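23S rRNA (guanine(2535)-N(1))-methyltransferase (Streptomyces viridochromogenes, PDB 1O9G) methylates N1 of guanine-2535 in 23S ribosomal RNA, with S-adenosyl-L-methionine as methyl donor, and so confers resistance to the orthosomycin antibiotic avilamycin. Local coordinates at residues D170-D175 / A208-T213; K225-L230 / A237-A242; L100-L105 / G142-C147. The protein carries 3 engineered substitutions. All blocks are in the same frame, centred on the assembly; numbering follows the deposited sequence.

Overall arrangement
Following the chain from its N terminus, interaction 3 closes first: the loop before Cys147 comes back to the start of helix 102-119, enclosing 36 mostly helical residues. Interaction 1 then closes a 32-residue beta-alpha-beta crossover between strands 171-175 and 209-214. Its centre is about 8 Å from the centre of the chain. Interaction 2 closes last, as a beta hairpin. The three follow in series; none nests in or crosses another. Interactions 1 and 2 adjoin in one mixed sheet, where Ile210 N probably bonds to Val240 O, 2.8 Å away. Interaction 3 lies beside the far end of that sheet, its centre about 30 Å from that of interaction 2.

Interaction 1 (D170-D175 / A208-T213); sequences DVVLTD and AVIAVT
Val172 holds CG1 anti to its backbone N (chi1 166°), and Ile210 does the same with CG2, which brings Val172 CG1 to 4.1 Å from Ile210 CG2; the two side chains lie side by side and point the same way. One pair further on, Thr174 sends OG1 anti to N at -164°; its methyl CG2 is thereby turned to the position between N and the carbonyl carbon, where it meets Val212 CG1 at 4.0 Å. These four residues share one face of a parallel strand pair. Val171, Leu173 and Asp175, with Val209, Ala211 and Thr213, form the other. There the small Ala211 puts only CB beside Leu173, 4.3 Å from its CG, while Thr213 CG2 packs against the Asp175 CA at 3.6 Å.

Five backbone hydrogen bonds join the strands, whose axes differ by 7° in direction. Asp170, Val172 and Thr174 make all the bonds to 208-213, while Val171 and Leu173 turn their backbone groups to strand 53-57. Val172 N donates to Val209 O (2.9 Å) and Val172 O accepts from Ala211 N (2.8 Å), so that Val172 bonds to the residues on either side of its partner Ile210, as in any parallel pair. Beta-branched residues suit these extended backbones, and the two threonines also use their hydroxyls: Thr174 OG1 bonds to Asp57 OD1, and Thr213 OG1 to Ser236 O.

The strands are the two ends of a beta-alpha-beta crossover through helix 190-203, a building block of the Rossmann-like methyltransferase fold. Strand 53-57 borders 171-175 and strand 235-241 borders 209-214, while helix 33-45 packs over Val171, Leu173 and Val209 through Ile39, Phe40 and Ala43.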
loop_
_atom_site.group_PDB
_atom_site.type_symbol
_atom_site.label_atom_id
_atom_site.label_comp_id
_atom_site.label_asym_id
_atom_site.label_seq_id
_atom_site.Cartn_x
_atom_site.Cartn_y
_atom_site.Cartn_z
ATOM N N ASP A 170 -10.393 -4.921 5.855
ATOM C CA ASP A 170 -11.219 -5.331 4.730
ATOM C C ASP A 170 -10.408 -5.596 3.468
ATOM O O ASP A 170 -10.850 -6.329 2.617
ATOM C CB ASP A 170 -12.264 -4.260 4.440
ATOM C CG ASP A 170 -12.980 -3.801 5.694
ATOM O OD1 ASP A 170 -13.819 -4.569 6.211
ATOM O OD2 ASP A 170 -12.699 -2.733 6.272
ATOM N N VAL A 171 -9.266 -4.927 3.332
ATOM C CA VAL A 171 -8.404 -5.045 2.173
ATOM C C VAL A 171 -6.973 -5.150 2.655
ATOM O O VAL A 171 -6.541 -4.360 3.499
ATOM C CB VAL A 171 -8.557 -3.843 1.203
ATOM C CG1 VAL A 171 -7.616 -3.966 0.002
ATOM C CG2 VAL A 171 -10.017 -3.708 0.722
ATOM N N VAL A 172 -6.268 -6.133 2.119
ATOM C CA VAL A 172 -4.817 -6.191 2.163
ATOM C C VAL A 172 -4.341 -5.878 0.745
ATOM O O VAL A 172 -4.857 -6.411 -0.225
ATOM C CB VAL A 172 -4.339 -7.568 2.571
ATOM C CG1 VAL A 172 -2.819 -7.725 2.265
ATOM C CG2 VAL A 172 -4.665 -7.825 4.013
ATOM N N LEU A 173 -3.339 -5.016 0.635
ATOM C CA LEU A 173 -2.773 -4.686 -0.674
ATOM C C LEU A 173 -1.282 -4.538 -0.457
ATOM O O LEU A 173 -0.848 -3.723 0.339
ATOM C CB LEU A 173 -3.417 -3.434 -1.263
ATOM C CG LEU A 173 -3.165 -3.106 -2.732
ATOM C CD1 LEU A 173 -4.243 -2.154 -3.256
ATOM C CD2 LEU A 173 -1.803 -2.509 -2.976
ATOM N N THR A 174 -0.503 -5.369 -1.143
ATOM C CA THR A 174 0.925 -5.339 -0.981
ATOM C C THR A 174 1.674 -5.716 -2.256
ATOM O O THR A 174 1.214 -6.502 -3.053
ATOM C CB THR A 174 1.312 -6.223 0.214
ATOM O OG1 THR A 174 2.645 -5.928 0.622
ATOM C CG2 THR A 174 1.236 -7.707 -0.140
ATOM N N ASP A 175 2.833 -5.101 -2.408
ATOM C CA ASP A 175 3.790 -5.387 -3.446
ATOM C C ASP A 175 4.785 -6.347 -2.830
ATOM O O ASP A 175 5.399 -6.053 -1.795
ATOM C CB ASP A 175 4.469 -4.074 -3.874
ATOM C CG ASP A 175 5.342 -4.209 -5.092
ATOM O OD1 ASP A 175 5.178 -5.157 -5.887
ATOM O OD2 ASP A 175 6.260 -3.389 -5.312
ATOM N N ALA A 208 -12.627 -10.297 3.618
ATOM C CA ALA A 208 -11.510 -9.461 3.244
ATOM C C ALA A 208 -10.970 -9.874 1.876
ATOM O O ALA A 208 -10.848 -11.062 1.570
ATOM C CB ALA A 208 -10.400 -9.572 4.260
ATOM N N VAL A 209 -10.577 -8.880 1.101
ATOM C CA VAL A 209 -9.924 -9.061 -0.190
ATOM C C VAL A 209 -8.436 -8.852 -0.007
ATOM O O VAL A 209 -8.003 -7.796 0.468
ATOM C CB VAL A 209 -10.475 -8.087 -1.213
ATOM C CG1 VAL A 209 -9.755 -8.195 -2.544
ATOM C CG2 VAL A 209 -12.004 -8.285 -1.372
ATOM N N ILE A 210 -7.679 -9.865 -0.403
ATOM C CA ILE A 210 -6.226 -9.842 -0.391
ATOM C C ILE A 210 -5.718 -9.650 -1.813
ATOM O O ILE A 210 -5.896 -10.498 -2.660
ATOM C CB ILE A 210 -5.624 -11.117 0.198
ATOM C CG1 ILE A 210 -6.169 -11.398 1.603
ATOM C CG2 ILE A 210 -4.116 -11.003 0.227
ATOM C CD1 ILE A 210 -5.973 -12.792 2.059
ATOM N N ALA A 211 -5.018 -8.541 -2.028
ATOM C CA ALA A 211 -4.503 -8.173 -3.359
ATOM C C ALA A 211 -2.973 -8.134 -3.247
ATOM O O ALA A 211 -2.408 -7.408 -2.439
ATOM C CB ALA A 211 -5.012 -6.853 -3.784
ATOM N N VAL A 212 -2.322 -8.935 -4.078
ATOM C CA VAL A 212 -0.865 -8.956 -4.159
ATOM C C VAL A 212 -0.404 -8.678 -5.581
ATOM O O VAL A 212 -1.038 -9.085 -6.547
ATOM C CB VAL A 212 -0.307 -10.286 -3.636
ATOM C CG1 VAL A 212 -0.768 -10.545 -2.210
ATOM C CG2 VAL A 212 -0.730 -11.434 -4.481
ATOM N N THR A 213 0.718 -7.994 -5.693
ATOM C CA THR A 213 1.303 -7.649 -6.976
ATOM C C THR A 213 2.798 -7.981 -6.983
ATOM O O THR A 213 3.457 -8.017 -5.940
ATOM C CB THR A 213 0.978 -6.173 -7.321
ATOM O OG1 THR A 213 1.548 -5.823 -8.576
ATOM C CG2 THR A 213 1.552 -5.199 -6.307
#

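Interaction 2 (K225-L230 / A237-A242); sequences KALERL and AVMVRA. Engineered in segment 237-242: Met239 (natural residue Leu).
Backbone hydrogen bonds tie Glu228 and Leu230 to Met239 and Ala237 in an antiparallel hairpin. Leu230 and Ala237 exchange two bonds, with Leu230 O accepting from Ala237 N at 2.9 Å, and Met239 N donates to Glu228 O. Leu227 N reaches Met239 O by a more bent bond, 136° at the hydrogen.

Two waters extend the pairing. One joins Lys225 O to Arg241 N; the other sits at the edge of the Arg229 guanidinium, in its plane, taking a bond from NH1 and giving one to Ala237 O.

Among apolar contacts, the engineered Met239, a selenomethionine, runs alongside Glu228 and places CE 3.4 Å from Glu228 CB. Small Ala237 receives Leu230 CG at 4.1 Å.

Both arginines offer a guanidinium face to an aliphatic branch. Val238 CG2, anti to its backbone N, lies 3.7 Å above the Arg229 plane, displaced toward the rim. Leu227 crosses Arg241 at about a right angle, with CD1 over the guanidinium face near its rim and CD2 3.3 Å from Arg241 NH1. The long arginines suit this partly exposed margin, covering apolar carbon while reaching Ile219 O and Arg46 O.

Glu228 forms salt bridges with Arg5, Arg42 and Arg46. Strand 209-214 flanks 235-241, helix 33-45 covers Leu230 and Ala237, and helix 242-247 follows Arg241, its N-cap residue.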
loop_
_atom_site.group_PDB
_atom_site.type_symbol
_atom_site.label_atom_id
_atom_site.label_comp_id
_atom_site.label_asym_id
_atom_site.label_seq_id
_atom_site.Cartn_x
_atom_site.Cartn_y
_atom_site.Cartn_z
ATOM N N LYS A 225 -8.879 -20.153 -5.499
ATOM C CA LYS A 225 -9.434 -19.558 -6.711
ATOM C C LYS A 225 -9.196 -18.067 -6.681
ATOM O O LYS A 225 -9.426 -17.447 -5.673
ATOM C CB LYS A 225 -10.940 -19.801 -6.787
ATOM C CG LYS A 225 -11.606 -19.331 -8.089
ATOM C CD LYS A 225 -11.558 -20.391 -9.181
ATOM C CE LYS A 225 -12.090 -19.834 -10.507
ATOM N NZ LYS A 225 -11.915 -20.777 -11.638
ATOM N N ALA A 226 -8.751 -17.500 -7.792
ATOM C CA ALA A 226 -8.551 -16.064 -7.906
ATOM C C ALA A 226 -9.893 -15.371 -8.142
ATOM O O ALA A 226 -10.647 -15.763 -9.030
ATOM C CB ALA A 226 -7.612 -15.765 -9.073
ATOM N N LEU A 227 -10.192 -14.338 -7.361
ATOM C CA LEU A 227 -11.337 -13.490 -7.672
ATOM C C LEU A 227 -11.125 -12.781 -9.003
ATOM O O LEU A 227 -12.045 -12.658 -9.791
ATOM C CB LEU A 227 -11.588 -12.422 -6.600
ATOM C CG LEU A 227 -11.891 -12.854 -5.179
ATOM C CD1 LEU A 227 -11.875 -11.636 -4.266
ATOM C CD2 LEU A 227 -13.213 -13.564 -5.090
ATOM N N GLU A 228 -9.905 -12.300 -9.212
ATOM C CA GLU A 228 -9.549 -11.412 -10.320
ATOM C C GLU A 228 -8.011 -11.326 -10.490
ATOM O O GLU A 228 -7.256 -11.438 -9.519
ATOM C CB GLU A 228 -10.089 -10.006 -10.037
ATOM C CG GLU A 228 -10.265 -9.138 -11.266
ATOM C CD GLU A 228 -10.908 -7.800 -10.962
ATOM O OE1 GLU A 228 -11.902 -7.735 -10.214
ATOM O OE2 GLU A 228 -10.442 -6.793 -11.506
ATOM N N ARG A 229 -7.586 -11.128 -11.738
ATOM C CA ARG A 229 -6.205 -10.907 -12.113
ATOM C C ARG A 229 -6.093 -9.712 -13.050
ATOM O O ARG A 229 -7.030 -9.377 -13.748
ATOM C CB ARG A 229 -5.654 -12.118 -12.833
ATOM C CG ARG A 229 -5.395 -13.294 -11.968
ATOM C CD ARG A 229 -4.896 -14.457 -12.778
ATOM N NE ARG A 229 -4.743 -15.659 -11.975
ATOM C CZ ARG A 229 -3.736 -15.888 -11.145
ATOM N NH1 ARG A 229 -2.765 -15.005 -10.998
ATOM N NH2 ARG A 229 -3.707 -17.016 -10.460
ATOM N N LEU A 230 -4.948 -9.040 -13.008
ATOM C CA LEU A 230 -4.598 -8.062 -14.019
ATOM C C LEU A 230 -3.111 -8.100 -14.376
ATOM O O LEU A 230 -2.281 -8.590 -13.607
ATOM C CB LEU A 230 -5.093 -6.655 -13.646
ATOM C CG LEU A 230 -4.349 -5.864 -12.577
ATOM C CD1 LEU A 230 -2.908 -5.531 -12.961
ATOM C CD2 LEU A 230 -5.079 -4.556 -12.285
ATOM N N ALA A 237 -1.127 -8.529 -10.897
ATOM C CA ALA A 237 -1.742 -8.598 -9.589
ATOM C C ALA A 237 -2.763 -9.711 -9.573
ATOM O O ALA A 237 -3.278 -10.101 -10.613
ATOM C CB ALA A 237 -2.377 -7.280 -9.239
ATOM N N VAL A 238 -3.032 -10.214 -8.375
ATOM C CA VAL A 238 -4.073 -11.206 -8.153
ATOM C C VAL A 238 -4.771 -10.829 -6.848
ATOM O O VAL A 238 -4.151 -10.307 -5.942
ATOM C CB VAL A 238 -3.498 -12.646 -8.124
ATOM C CG1 VAL A 238 -2.574 -12.859 -6.946
ATOM C CG2 VAL A 238 -4.635 -13.654 -8.152
HETATM N N MSE A 239 -6.080 -11.093 -6.819
HETATM C CA MSE A 239 -6.869 -10.868 -5.614
HETATM C C MSE A 239 -7.596 -12.138 -5.239
HETATM O O MSE A 239 -8.120 -12.809 -6.090
HETATM C CB MSE A 239 -7.945 -9.814 -5.881
HETATM C CG MSE A 239 -7.449 -8.489 -6.362
HETATM SE SE MSE A 239 -8.911 -7.271 -6.663
HETATM C CE MSE A 239 -10.387 -8.566 -6.922
ATOM N N VAL A 240 -7.614 -12.412 -3.943
ATOM C CA VAL A 240 -8.330 -13.544 -3.394
ATOM C C VAL A 240 -9.139 -13.114 -2.173
ATOM O O VAL A 240 -8.860 -12.138 -1.524
ATOM C CB VAL A 240 -7.361 -14.706 -2.968
ATOM C CG1 VAL A 240 -6.602 -15.257 -4.166
ATOM C CG2 VAL A 240 -6.458 -14.292 -1.899
ATOM N N ARG A 241 -10.161 -13.890 -1.867
ATOM C CA ARG A 241 -10.956 -13.661 -0.699
ATOM C C ARG A 241 -10.430 -14.490 0.462
ATOM O O ARG A 241 -10.145 -15.663 0.281
ATOM C CB ARG A 241 -12.394 -14.061 -0.984
ATOM C CG ARG A 241 -13.291 -13.913 0.220
ATOM C CD ARG A 241 -14.731 -13.611 -0.077
ATOM N NE ARG A 241 -14.907 -12.467 -0.952
ATOM C CZ ARG A 241 -15.342 -12.510 -2.206
ATOM N NH1 ARG A 241 -15.592 -13.683 -2.805
ATOM N NH2 ARG A 241 -15.523 -11.361 -2.881
ATOM N N ALA A 242 -10.407 -13.909 1.645
ATOM C CA ALA A 242 -9.883 -14.585 2.841
ATOM C C ALA A 242 -10.599 -15.915 3.080
ATOM O O ALA A 242 -9.941 -16.932 3.258
ATOM C CB ALA A 242 -9.986 -13.693 4.048
HETATM O O HOH W 1 -10.777 -15.971 -3.814
HETATM O O HOH W 2 -1.670 -12.407 -11.728
#

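Interaction 3 (L100-L105 / G142-C147); sequences LSPAGL and GGALPC
Leu100 O accepts a nearly straight hydrogen bond from Leu145 N, 3.0 Å long and 175° at the hydrogen, the one direct hydrogen bond between the segments. Ala144 CA lies 3.5 Å from the same oxygen in a CA-H...O contact. A water gives a good bond to Leu145 O at 2.8 Å and a weak one to Leu100 O, bridging the two carbonyls.

Apolar contacts lie around this bond. Leu100 has CG anti to its carbonyl carbon and CD1 extended beyond it (chi2 176°), reaching 4.1 Å from Cys147 CB; Leu100 CB faces Leu145 CB. Ala144 CB touches two neighbours at once, Ser101 CB at 3.8 Å and Pro102 CD at 3.9 Å, and a single methyl suits a place where the backbones come this close (Ser101 CA to Ala144 CA, 4.1 Å).

Ser101 is the N-cap of helix 102-119. Its chi1 of 79° sets OG between N and the carbonyl carbon, from where it accepts a bond from Gly104 N at 3.1 Å. Proline fits the next position, the first turn of a helix, where no backbone N-H is needed for the helical bonding. Gly143, with its positive phi, lets the incoming loop turn just before Ala144.

Farther out, Arg74 binds the loop through Gly143 O and Ala144 O. Leu138 and Thr139 of helix 122-140 pack on Pro102. Val80 of strand 77-84 touches Leu100, Leu145 and Cys147, while Thr67 and Leu71 of helix 64-72 meet Leu100, whose apolar side chain suits its buried site.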
loop_
_atom_site.group_PDB
_atom_site.type_symbol
_atom_site.label_atom_id
_atom_site.label_comp_id
_atom_site.label_asym_id
_atom_site.label_seq_id
_atom_site.Cartn_x
_atom_site.Cartn_y
_atom_site.Cartn_z
ATOM N N LEU A 100 0.189 11.254 6.702
ATOM C CA LEU A 100 -1.250 10.995 6.730
ATOM C C LEU A 100 -1.981 11.896 7.707
ATOM O O LEU A 100 -3.176 11.713 7.905
ATOM C CB LEU A 100 -1.530 9.530 7.021
ATOM C CG LEU A 100 -1.030 8.597 5.937
ATOM C CD1 LEU A 100 -1.264 7.192 6.347
ATOM C CD2 LEU A 100 -1.694 8.877 4.578
ATOM N N SER A 101 -1.290 12.842 8.318
ATOM C CA SER A 101 -1.980 13.878 9.088
ATOM C C SER A 101 -1.663 15.256 8.545
ATOM O O SER A 101 -0.599 15.477 7.972
ATOM C CB SER A 101 -1.638 13.816 10.562
ATOM O OG SER A 101 -0.385 14.409 10.794
ATOM N N PRO A 102 -2.575 16.205 8.700
ATOM C CA PRO A 102 -2.221 17.586 8.336
ATOM C C PRO A 102 -0.934 18.084 8.996
ATOM O O PRO A 102 -0.140 18.728 8.282
ATOM C CB PRO A 102 -3.445 18.384 8.758
ATOM C CG PRO A 102 -4.578 17.393 8.642
ATOM C CD PRO A 102 -3.981 16.092 9.122
ATOM N N ALA A 103 -0.668 17.737 10.246
ATOM C CA ALA A 103 0.549 18.203 10.926
ATOM C C ALA A 103 1.788 17.646 10.238
ATOM O O ALA A 103 2.767 18.342 10.095
ATOM C CB ALA A 103 0.566 17.830 12.407
ATOM N N GLY A 104 1.755 16.396 9.813
ATOM C CA GLY A 104 2.886 15.812 9.113
ATOM C C GLY A 104 3.170 16.459 7.777
ATOM O O GLY A 104 4.336 16.673 7.363
ATOM N N LEU A 105 2.101 16.797 7.072
ATOM C CA LEU A 105 2.229 17.483 5.792
ATOM C C LEU A 105 2.730 18.902 5.995
ATOM O O LEU A 105 3.529 19.376 5.205
ATOM C CB LEU A 105 0.917 17.451 5.008
ATOM C CG LEU A 105 0.679 16.092 4.361
ATOM C CD1 LEU A 105 -0.782 15.908 3.997
ATOM C CD2 LEU A 105 1.572 15.891 3.154
ATOM N N GLY A 142 -11.549 14.175 5.094
ATOM C CA GLY A 142 -11.720 13.446 6.337
ATOM C C GLY A 142 -10.791 13.855 7.468
ATOM O O GLY A 142 -11.012 13.407 8.603
ATOM N N GLY A 143 -9.760 14.662 7.184
ATOM C CA GLY A 143 -8.747 14.984 8.170
ATOM C C GLY A 143 -7.735 13.847 8.328
ATOM O O GLY A 143 -7.641 12.958 7.477
ATOM N N ALA A 144 -7.004 13.861 9.433
ATOM C CA ALA A 144 -5.962 12.881 9.657
ATOM C C ALA A 144 -6.528 11.466 9.498
ATOM O O ALA A 144 -7.618 11.168 9.974
ATOM C CB ALA A 144 -5.340 13.025 11.019
ATOM N N LEU A 145 -5.748 10.612 8.857
ATOM C CA LEU A 145 -6.100 9.241 8.652
ATOM C C LEU A 145 -5.408 8.383 9.713
ATOM O O LEU A 145 -4.169 8.286 9.715
ATOM C CB LEU A 145 -5.669 8.783 7.266
ATOM C CG LEU A 145 -5.979 7.330 6.931
ATOM C CD1 LEU A 145 -7.434 6.975 7.044
ATOM C CD2 LEU A 145 -5.465 7.006 5.518
ATOM N N PRO A 146 -6.169 7.762 10.626
ATOM C CA PRO A 146 -5.559 6.912 11.645
ATOM C C PRO A 146 -4.678 5.837 10.996
ATOM O O PRO A 146 -5.043 5.254 9.989
ATOM C CB PRO A 146 -6.755 6.315 12.370
ATOM C CG PRO A 146 -7.825 7.318 12.225
ATOM C CD PRO A 146 -7.627 7.855 10.823
ATOM N N CYS A 147 -3.490 5.669 11.559
ATOM C CA CYS A 147 -2.502 4.749 11.021
ATOM C C CYS A 147 -1.683 4.152 12.160
ATOM O O CYS A 147 -1.507 4.751 13.210
ATOM C CB CYS A 147 -1.604 5.430 9.982
ATOM S SG CYS A 147 -0.596 6.771 10.627
HETATM O O HOH W 3 -2.489 10.188 10.865
#